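Local coordinates for periplasmic binding protein (Veillonella parvula, PDB 4MO9) that probably captures an iron-siderophore or related metal-chelate solute in the periplasm and delivers it to an ABC importer, at residues 187-200 with 327-341. Numbering follows the deposited sequence.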
ATOM      1  N   ARG A 187       7.029  17.292  -3.455  1.00 27.84           N
ATOM      2  CA  ARG A 187       7.514  18.133  -2.360  1.00 30.04           C
ATOM      3  C   ARG A 187       8.527  17.343  -1.533  1.00 30.14           C
ATOM      4  O   ARG A 187       9.619  17.840  -1.232  1.00 33.13           O
ATOM      5  CB  ARG A 187       6.360  18.605  -1.453  1.00 30.67           C
ATOM      6  CG  ARG A 187       6.799  19.480  -0.276  1.00 29.69           C
ATOM      7  CD  ARG A 187       5.632  19.858   0.657  1.00 31.39           C
ATOM      8  NE  ARG A 187       4.695  20.791   0.025  1.00 32.06           N
ATOM      9  CZ  ARG A 187       3.512  20.444  -0.484  1.00 32.83           C
ATOM     10  NH1 ARG A 187       3.097  19.178  -0.437  1.00 27.03           N
ATOM     11  NH2 ARG A 187       2.741  21.374  -1.046  1.00 34.59           N
ATOM     12  N   VAL A 188       8.168  16.113  -1.184  1.00 27.41           N
ATOM     13  CA  VAL A 188       9.058  15.229  -0.423  1.00 28.92           C
ATOM     14  C   VAL A 188      10.361  14.928  -1.166  1.00 30.48           C
ATOM     15  O   VAL A 188      11.455  15.166  -0.632  1.00 30.31           O
ATOM     16  CB  VAL A 188       8.368  13.894  -0.055  1.00 30.65           C
ATOM     17  CG1 VAL A 188       9.388  12.897   0.517  1.00 30.43           C
ATOM     18  CG2 VAL A 188       7.229  14.125   0.942  1.00 31.47           C
ATOM     19  N   LEU A 189      10.251  14.423  -2.393  1.00 30.11           N
ATOM     20  CA  LEU A 189      11.432  13.988  -3.134  1.00 30.17           C
ATOM     21  C   LEU A 189      12.361  15.155  -3.465  1.00 31.93           C
ATOM     22  O   LEU A 189      13.581  15.026  -3.354  1.00 33.73           O
ATOM     23  CB  LEU A 189      11.041  13.207  -4.396  1.00 31.20           C
ATOM     24  CG  LEU A 189      10.321  11.876  -4.164  1.00 33.54           C
ATOM     25  CD1 LEU A 189       9.920  11.232  -5.471  1.00 35.75           C
ATOM     26  CD2 LEU A 189      11.202  10.926  -3.367  1.00 35.85           C
ATOM     27  N   ASP A 190      11.795  16.297  -3.854  1.00 30.60           N
ATOM     28  CA  ASP A 190      12.611  17.485  -4.112  1.00 30.80           C
ATOM     29  C   ASP A 190      13.350  17.938  -2.866  1.00 32.53           C
ATOM     30  O   ASP A 190      14.554  18.213  -2.904  1.00 31.76           O
ATOM     31  CB  ASP A 190      11.759  18.660  -4.581  1.00 32.40           C
ATOM     32  CG  ASP A 190      12.600  19.850  -4.991  1.00 36.02           C
ATOM     33  OD1 ASP A 190      13.544  19.659  -5.792  1.00 37.13           O
ATOM     34  OD2 ASP A 190      12.342  20.976  -4.505  1.00 38.35           O
ATOM     35  N   ARG A 191      12.623  18.051  -1.762  1.00 32.61           N
ATOM     36  CA  ARG A 191      13.223  18.587  -0.545  1.00 35.42           C
ATOM     37  C   ARG A 191      14.307  17.638  -0.029  1.00 32.16           C
ATOM     38  O   ARG A 191      15.390  18.084   0.340  1.00 34.69           O
ATOM     39  CB  ARG A 191      12.157  18.888   0.516  1.00 35.66           C
ATOM     40  CG  ARG A 191      12.627  19.871   1.594  1.00 44.01           C
ATOM     41  CD  ARG A 191      11.497  20.258   2.555  1.00 46.84           C
ATOM     42  NE  ARG A 191      10.477  21.084   1.904  1.00 46.65           N
ATOM     43  CZ  ARG A 191       9.269  21.328   2.409  1.00 45.47           C
ATOM     44  NH1 ARG A 191       8.917  20.807   3.580  1.00 46.27           N
ATOM     45  NH2 ARG A 191       8.411  22.089   1.746  1.00 41.50           N
ATOM     46  N   VAL A 192      14.029  16.335  -0.045  1.00 30.33           N
ATOM     47  CA  VAL A 192      15.011  15.322   0.365  1.00 33.61           C
ATOM     48  C   VAL A 192      16.318  15.442  -0.425  1.00 35.44           C
ATOM     49  O   VAL A 192      17.419  15.358   0.146  1.00 36.04           O
ATOM     50  CB  VAL A 192      14.448  13.883   0.230  1.00 39.08           C
ATOM     51  CG1 VAL A 192      15.581  12.862   0.181  1.00 38.97           C
ATOM     52  CG2 VAL A 192      13.492  13.570   1.373  1.00 37.98           C
ATOM     53  N   SER A 193      16.196  15.680  -1.730  1.00 33.59           N
ATOM     54  CA  SER A 193      17.366  15.783  -2.598  1.00 32.43           C
ATOM     55  C   SER A 193      18.240  16.975  -2.246  1.00 34.69           C
ATOM     56  O   SER A 193      19.429  17.001  -2.588  1.00 39.83           O
ATOM     57  CB  SER A 193      16.946  15.859  -4.080  1.00 36.23           C
ATOM     58  OG  SER A 193      16.536  17.178  -4.437  1.00 35.77           O
ATOM     59  N   LYS A 194      17.666  17.967  -1.568  1.00 33.08           N
ATOM     60  CA  LYS A 194      18.412  19.178  -1.229  1.00 37.13           C
ATOM     61  C   LYS A 194      18.880  19.234   0.226  1.00 36.48           C
ATOM     62  O   LYS A 194      19.566  20.180   0.628  1.00 38.17           O
ATOM     63  CB  LYS A 194      17.603  20.424  -1.597  1.00 42.38           C
ATOM     64  CG  LYS A 194      17.659  20.729  -3.084  1.00 45.53           C
ATOM     65  CD  LYS A 194      16.357  21.313  -3.605  1.00 48.98           C
ATOM     66  CE  LYS A 194      16.380  21.361  -5.138  1.00 51.54           C
ATOM     67  NZ  LYS A 194      15.093  21.823  -5.727  1.00 51.06           N
ATOM     68  N   ILE A 195      18.516  18.218   1.002  1.00 35.39           N
ATOM     69  CA  ILE A 195      19.025  18.068   2.361  1.00 38.41           C
ATOM     70  C   ILE A 195      20.391  17.403   2.305  1.00 43.75           C
ATOM     71  O   ILE A 195      20.519  16.296   1.768  1.00 45.17           O
ATOM     72  CB  ILE A 195      18.059  17.232   3.229  1.00 37.65           C
ATOM     73  CG1 ILE A 195      16.735  17.983   3.379  1.00 36.94           C
ATOM     74  CG2 ILE A 195      18.670  16.932   4.611  1.00 39.52           C
ATOM     75  CD1 ILE A 195      15.642  17.196   4.105  1.00 37.01           C
ATOM     76  N   ASN A 196      21.402  18.082   2.856  1.00 44.32           N
ATOM     77  CA  ASN A 196      22.785  17.609   2.843  1.00 43.12           C
ATOM     78  C   ASN A 196      23.295  17.148   4.228  1.00 42.20           C
ATOM     79  O   ASN A 196      24.441  16.712   4.359  1.00 40.44           O
ATOM     80  CB  ASN A 196      23.713  18.693   2.258  1.00 44.16           C
ATOM     81  CG  ASN A 196      23.357  19.056   0.821  1.00 45.19           C
ATOM     82  OD1 ASN A 196      23.487  20.216   0.389  1.00 44.91           O
ATOM     83  ND2 ASN A 196      22.893  18.064   0.076  1.00 41.28           N
ATOM     84  N   LYS A 197      22.434  17.232   5.245  1.00 44.65           N
ATOM     85  CA  LYS A 197      22.754  16.735   6.596  1.00 48.38           C
ATOM     86  C   LYS A 197      22.992  15.230   6.574  1.00 46.18           C
ATOM     87  O   LYS A 197      22.559  14.549   5.639  1.00 45.88           O
ATOM     88  CB  LYS A 197      21.590  17.002   7.555  1.00 53.00           C
ATOM     89  CG  LYS A 197      21.433  18.434   7.980  1.00 59.36           C
ATOM     90  CD  LYS A 197      20.528  18.554   9.192  1.00 62.69           C
ATOM     91  CE  LYS A 197      19.272  17.718   9.066  1.00 61.12           C
ATOM     92  NZ  LYS A 197      18.332  17.961  10.201  1.00 62.17           N
ATOM     93  N   PRO A 198      23.649  14.693   7.616  1.00 46.04           N
ATOM     94  CA  PRO A 198      23.824  13.236   7.633  1.00 46.08           C
ATOM     95  C   PRO A 198      22.470  12.523   7.622  1.00 46.20           C
ATOM     96  O   PRO A 198      21.492  13.049   8.182  1.00 43.93           O
ATOM     97  CB  PRO A 198      24.532  12.985   8.958  1.00 48.83           C
ATOM     98  CG  PRO A 198      25.254  14.269   9.249  1.00 49.42           C
ATOM     99  CD  PRO A 198      24.333  15.346   8.748  1.00 47.10           C
ATOM    100  N   LYS A 199      22.412  11.363   6.972  1.00 41.41           N
ATOM    101  CA  LYS A 199      21.191  10.575   6.931  1.00 39.91           C
ATOM    102  C   LYS A 199      21.047   9.813   8.241  1.00 38.47           C
ATOM    103  O   LYS A 199      22.023   9.255   8.751  1.00 40.64           O
ATOM    104  CB  LYS A 199      21.222   9.606   5.751  1.00 42.29           C
ATOM    105  CG  LYS A 199      21.424  10.302   4.401  1.00 46.51           C
ATOM    106  CD  LYS A 199      21.358   9.328   3.229  1.00 51.50           C
ATOM    107  CE  LYS A 199      21.475  10.064   1.894  1.00 55.45           C
ATOM    108  NZ  LYS A 199      20.477  11.167   1.757  1.00 57.19           N
ATOM    109  N   PRO A 200      19.835   9.810   8.810  1.00 38.56           N
ATOM    110  CA  PRO A 200      19.645   8.983  10.003  1.00 41.08           C
ATOM    111  C   PRO A 200      19.626   7.513   9.624  1.00 39.43           C
ATOM    112  O   PRO A 200      19.075   7.159   8.570  1.00 40.16           O
ATOM    113  CB  PRO A 200      18.275   9.422  10.536  1.00 38.76           C
ATOM    114  CG  PRO A 200      17.592  10.044   9.397  1.00 40.28           C
ATOM    115  CD  PRO A 200      18.665  10.655   8.521  1.00 38.33           C
ATOM    116  N   PHE A 327       5.215   8.453   1.924  1.00 25.31           N
ATOM    117  CA  PHE A 327       6.370   9.273   1.538  1.00 26.96           C
ATOM    118  C   PHE A 327       6.532  10.420   2.533  1.00 28.32           C
ATOM    119  O   PHE A 327       7.638  10.692   3.007  1.00 28.59           O
ATOM    120  CB  PHE A 327       6.193   9.840   0.113  1.00 25.86           C
ATOM    121  CG  PHE A 327       6.577   8.886  -0.993  1.00 27.63           C
ATOM    122  CD1 PHE A 327       5.658   7.964  -1.484  1.00 27.79           C
ATOM    123  CD2 PHE A 327       7.840   8.943  -1.579  1.00 30.31           C
ATOM    124  CE1 PHE A 327       5.994   7.096  -2.525  1.00 29.15           C
ATOM    125  CE2 PHE A 327       8.193   8.072  -2.635  1.00 31.94           C
ATOM    126  CZ  PHE A 327       7.259   7.151  -3.111  1.00 29.67           C
ATOM    127  N   GLU A 328       5.425  11.081   2.861  1.00 28.70           N
ATOM    128  CA  GLU A 328       5.448  12.188   3.816  1.00 29.88           C
ATOM    129  C   GLU A 328       5.828  11.739   5.226  1.00 30.17           C
ATOM    130  O   GLU A 328       6.631  12.389   5.904  1.00 29.43           O
ATOM    131  CB  GLU A 328       4.089  12.884   3.846  1.00 29.72           C
ATOM    132  CG  GLU A 328       3.739  13.649   2.564  1.00 28.91           C
ATOM    133  CD  GLU A 328       2.449  14.427   2.714  1.00 32.57           C
ATOM    134  OE1 GLU A 328       1.560  13.962   3.471  1.00 34.60           O
ATOM    135  OE2 GLU A 328       2.321  15.512   2.102  1.00 32.20           O
ATOM    136  N   TYR A 329       5.260  10.622   5.668  1.00 30.79           N
ATOM    137  CA  TYR A 329       5.548  10.117   7.021  1.00 31.62           C
ATOM    138  C   TYR A 329       7.015   9.759   7.195  1.00 30.26           C
ATOM    139  O   TYR A 329       7.617  10.052   8.228  1.00 31.34           O
ATOM    140  CB  TYR A 329       4.691   8.889   7.332  1.00 28.72           C
ATOM    141  CG  TYR A 329       4.838   8.421   8.763  1.00 29.82           C
ATOM    142  CD1 TYR A 329       5.492   7.234   9.074  1.00 30.15           C
ATOM    143  CD2 TYR A 329       4.327   9.180   9.807  1.00 31.29           C
ATOM    144  CE1 TYR A 329       5.620   6.810  10.396  1.00 30.16           C
ATOM    145  CE2 TYR A 329       4.452   8.767  11.133  1.00 33.78           C
ATOM    146  CZ  TYR A 329       5.099   7.585  11.419  1.00 33.09           C
ATOM    147  OH  TYR A 329       5.217   7.184  12.740  1.00 33.52           O
ATOM    148  N   LEU A 330       7.599   9.116   6.189  1.00 30.84           N
ATOM    149  CA  LEU A 330       8.998   8.709   6.300  1.00 29.65           C
ATOM    150  C   LEU A 330       9.909   9.935   6.316  1.00 30.99           C
ATOM    151  O   LEU A 330      10.797  10.034   7.154  1.00 31.30           O
ATOM    152  CB  LEU A 330       9.387   7.768   5.160  1.00 27.10           C
ATOM    153  CG  LEU A 330       8.786   6.366   5.200  1.00 27.97           C
ATOM    154  CD1 LEU A 330       9.027   5.668   3.866  1.00 29.67           C
ATOM    155  CD2 LEU A 330       9.385   5.557   6.351  1.00 32.90           C
ATOM    156  N   ALA A 331       9.676  10.876   5.406  1.00 31.30           N
ATOM    157  CA  ALA A 331      10.525  12.072   5.317  1.00 32.17           C
ATOM    158  C   ALA A 331      10.410  12.958   6.551  1.00 32.00           C
ATOM    159  O   ALA A 331      11.416  13.488   7.062  1.00 35.30           O
ATOM    160  CB  ALA A 331      10.187  12.863   4.062  1.00 28.09           C
ATOM    161  N   LYS A 332       9.184  13.123   7.037  1.00 30.35           N
ATOM    162  CA  LYS A 332       8.939  13.902   8.254  1.00 34.62           C
ATOM    163  C   LYS A 332       9.525  13.219   9.497  1.00 35.16           C
ATOM    164  O   LYS A 332       9.970  13.896  10.436  1.00 33.56           O
ATOM    165  CB  LYS A 332       7.434  14.163   8.423  1.00 38.19           C
ATOM    166  CG  LYS A 332       7.029  14.981   9.647  1.00 39.13           C
ATOM    167  CD  LYS A 332       5.504  15.178   9.649  1.00 38.01           C
ATOM    168  CE  LYS A 332       5.026  16.127  10.739  1.00 37.83           C
ATOM    169  NZ  LYS A 332       5.267  17.564  10.423  1.00 37.36           N
ATOM    170  N   THR A 333       9.546  11.885   9.505  1.00 33.09           N
ATOM    171  CA  THR A 333      10.107  11.141  10.647  1.00 33.65           C
ATOM    172  C   THR A 333      11.626  11.286  10.666  1.00 34.78           C
ATOM    173  O   THR A 333      12.234  11.538  11.717  1.00 34.92           O
ATOM    174  CB  THR A 333       9.735   9.644  10.565  1.00 33.44           C
ATOM    175  OG1 THR A 333       8.314   9.499  10.719  1.00 33.86           O
ATOM    176  CG2 THR A 333      10.452   8.821  11.645  1.00 33.94           C
ATOM    177  N   PHE A 334      12.233  11.135   9.491  1.00 34.22           N
ATOM    178  CA  PHE A 334      13.679  11.254   9.356  1.00 35.68           C
ATOM    179  C   PHE A 334      14.169  12.693   9.505  1.00 39.55           C
ATOM    180  O   PHE A 334      15.246  12.919  10.044  1.00 30.81           O
ATOM    181  CB  PHE A 334      14.145  10.677   8.015  1.00 31.98           C
ATOM    182  CG  PHE A 334      13.717   9.250   7.788  1.00 33.62           C
ATOM    183  CD1 PHE A 334      13.601   8.377   8.855  1.00 34.44           C
ATOM    184  CD2 PHE A 334      13.416   8.786   6.505  1.00 34.44           C
ATOM    185  CE1 PHE A 334      13.197   7.065   8.660  1.00 36.84           C
ATOM    186  CE2 PHE A 334      13.011   7.472   6.305  1.00 33.89           C
ATOM    187  CZ  PHE A 334      12.904   6.609   7.395  1.00 35.18           C
ATOM    188  N   TYR A 335      13.391  13.657   9.004  1.00 36.98           N
ATOM    189  CA  TYR A 335      13.803  15.069   9.025  1.00 39.11           C
ATOM    190  C   TYR A 335      12.697  16.010   9.527  1.00 39.29           C
ATOM    191  O   TYR A 335      12.137  16.788   8.740  1.00 37.07           O
ATOM    192  CB  TYR A 335      14.244  15.493   7.614  1.00 36.25           C
ATOM    193  CG  TYR A 335      15.384  14.669   7.046  1.00 35.91           C
ATOM    194  CD1 TYR A 335      15.140  13.632   6.161  1.00 38.19           C
ATOM    195  CD2 TYR A 335      16.707  14.928   7.400  1.00 39.58           C
ATOM    196  CE1 TYR A 335      16.172  12.869   5.635  1.00 39.03           C
ATOM    197  CE2 TYR A 335      17.754  14.172   6.876  1.00 39.10           C
ATOM    198  CZ  TYR A 335      17.479  13.142   5.994  1.00 37.72           C
ATOM    199  OH  TYR A 335      18.498  12.382   5.455  1.00 34.51           O
ATOM    200  N   PRO A 336      12.384  15.941  10.835  1.00 38.06           N
ATOM    201  CA  PRO A 336      11.232  16.618  11.450  1.00 38.30           C
ATOM    202  C   PRO A 336      11.174  18.126  11.208  1.00 39.38           C
ATOM    203  O   PRO A 336      10.103  18.653  10.881  1.00 39.90           O
ATOM    204  CB  PRO A 336      11.422  16.339  12.949  1.00 42.33           C
ATOM    205  CG  PRO A 336      12.168  15.052  12.991  1.00 44.87           C
ATOM    206  CD  PRO A 336      13.092  15.077  11.796  1.00 39.73           C
ATOM    207  N   GLU A 337      12.302  18.811  11.375  1.00 43.18           N
ATOM    208  CA  GLU A 337      12.342  20.262  11.242  1.00 48.78           C
ATOM    209  C   GLU A 337      12.233  20.719   9.789  1.00 49.25           C
ATOM    210  O   GLU A 337      11.819  21.851   9.522  1.00 52.90           O
ATOM    211  CB  GLU A 337      13.613  20.823  11.885  1.00 57.53           C
ATOM    212  CG  GLU A 337      13.741  20.507  13.371  1.00 66.58           C
ATOM    213  CD  GLU A 337      12.771  21.305  14.236  1.00 74.31           C
ATOM    214  OE1 GLU A 337      12.497  20.867  15.377  1.00 78.77           O
ATOM    215  OE2 GLU A 337      12.297  22.375  13.782  1.00 74.27           O
ATOM    216  N   GLU A 338      12.592  19.845   8.852  1.00 44.11           N
ATOM    217  CA  GLU A 338      12.524  20.195   7.432  1.00 43.51           C
ATOM    218  C   GLU A 338      11.129  19.975   6.868  1.00 40.41           C
ATOM    219  O   GLU A 338      10.850  20.380   5.735  1.00 41.71           O
ATOM    220  CB  GLU A 338      13.531  19.385   6.602  1.00 43.57           C
ATOM    221  CG  GLU A 338      14.979  19.791   6.778  1.00 47.99           C
ATOM    222  CD  GLU A 338      15.563  19.300   8.088  1.00 55.12           C
ATOM    223  OE1 GLU A 338      14.913  18.470   8.769  1.00 55.04           O
ATOM    224  OE2 GLU A 338      16.674  19.746   8.441  1.00 60.64           O
ATOM    225  N   PHE A 339      10.261  19.340   7.656  1.00 38.17           N
ATOM    226  CA  PHE A 339       8.927  18.968   7.190  1.00 35.88           C
ATOM    227  C   PHE A 339       7.789  19.351   8.145  1.00 36.45           C
ATOM    228  O   PHE A 339       6.806  18.608   8.271  1.00 35.36           O
ATOM    229  CB  PHE A 339       8.877  17.471   6.854  1.00 37.32           C
ATOM    230  CG  PHE A 339       9.620  17.108   5.591  1.00 37.29           C
ATOM    231  CD1 PHE A 339       8.979  17.137   4.366  1.00 38.64           C
ATOM    232  CD2 PHE A 339      10.962  16.748   5.634  1.00 39.18           C
ATOM    233  CE1 PHE A 339       9.663  16.804   3.190  1.00 40.40           C
ATOM    234  CE2 PHE A 339      11.658  16.416   4.476  1.00 40.68           C
ATOM    235  CZ  PHE A 339      11.004  16.442   3.245  1.00 40.73           C
ATOM    236  N   LYS A 340       7.911  20.521   8.777  1.00 38.58           N
ATOM    237  CA  LYS A 340       6.879  21.027   9.685  1.00 44.35           C
ATOM    238  C   LYS A 340       5.606  21.381   8.933  1.00 43.41           C
ATOM    239  O   LYS A 340       4.520  21.420   9.519  1.00 43.03           O
ATOM    240  CB  LYS A 340       7.371  22.257  10.458  1.00 50.54           C
ATOM    241  CG  LYS A 340       8.647  22.027  11.246  1.00 53.89           C
ATOM    242  CD  LYS A 340       8.923  23.151  12.247  1.00 59.67           C
ATOM    243  CE  LYS A 340       7.997  23.056  13.458  1.00 65.35           C
ATOM    244  NZ  LYS A 340       8.486  23.864  14.622  1.00 70.63           N
ATOM    245  N   ASP A 341       5.743  21.638   7.634  1.00 42.29           N
ATOM    246  CA  ASP A 341       4.610  22.037   6.808  1.00 41.70           C
ATOM    247  C   ASP A 341       3.893  20.828   6.213  1.00 41.58           C
ATOM    248  O   ASP A 341       2.981  20.972   5.380  1.00 45.45           O
ATOM    249  CB  ASP A 341       5.075  22.989   5.695  1.00 44.53           C
ATOM    250  CG  ASP A 341       6.110  22.358   4.772  1.00 45.47           C
ATOM    251  OD1 ASP A 341       6.696  21.321   5.144  1.00 43.92           O
ATOM    252  OD2 ASP A 341       6.341  22.900   3.666  1.00 49.32           O
TER
HETATM  253  O   HOH W   1       4.167  16.758   0.786  1.00 29.96           O
HETATM  254  O   HOH W   2      15.082  17.757  11.123  1.00 49.29           O
HETATM  255  O   HOH W   3      20.238  13.593   4.253  1.00 57.26           O
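Val188 and Ala331 meet where the long helix 171-194, the interdomain helix characteristic of TroA-like solute-binding proteins, packs against helix 324-334; the axes of 187-194 and 327-334 run in roughly the same direction, 28° apart. The pair illustrates how a close-packed helix interface can pass into a polar margin. On the tight side, Val188 CG1 lies 3.6 Å from Ala331 CB, while CG2 meets the aliphatic part of Glu328, whose OE1 turns to Thr347. Phe339, from the turn beyond the second helix, is inserted between the helices: Ala331 CB covers one ring face and Arg191 CD the other, 4.1 Å from the centroid. Farther along, Ile195 CD1 sits over a face of Tyr335, and Pro200 CD comes within 3.5 Å of Tyr335 OH, which is hydrogen-bonded to Gly232 O.

The outer side is looser and ionic. Lys197 NZ reaches Glu338 OE2 in a 3.0 Å salt bridge, and one water joins Arg187 to Glu328. With CG anti to N (chi1 -160°), Arg191 slides past Phe339 before bending at chi3 toward Asp341. Replacing it with an alanine would probably leave the Asp341 carboxylate without its charged mate, Glu338 O without this donor, and part of one Phe339 face uncovered. The Arg191 guanidinium grips Asp341 end-on, NH2 to OD2 and NH1 to OD1, both through syn lone pairs, and Arg191 NH1 also donates to Glu338 O at 2.9 Å, 28° out of the guanidinium plane.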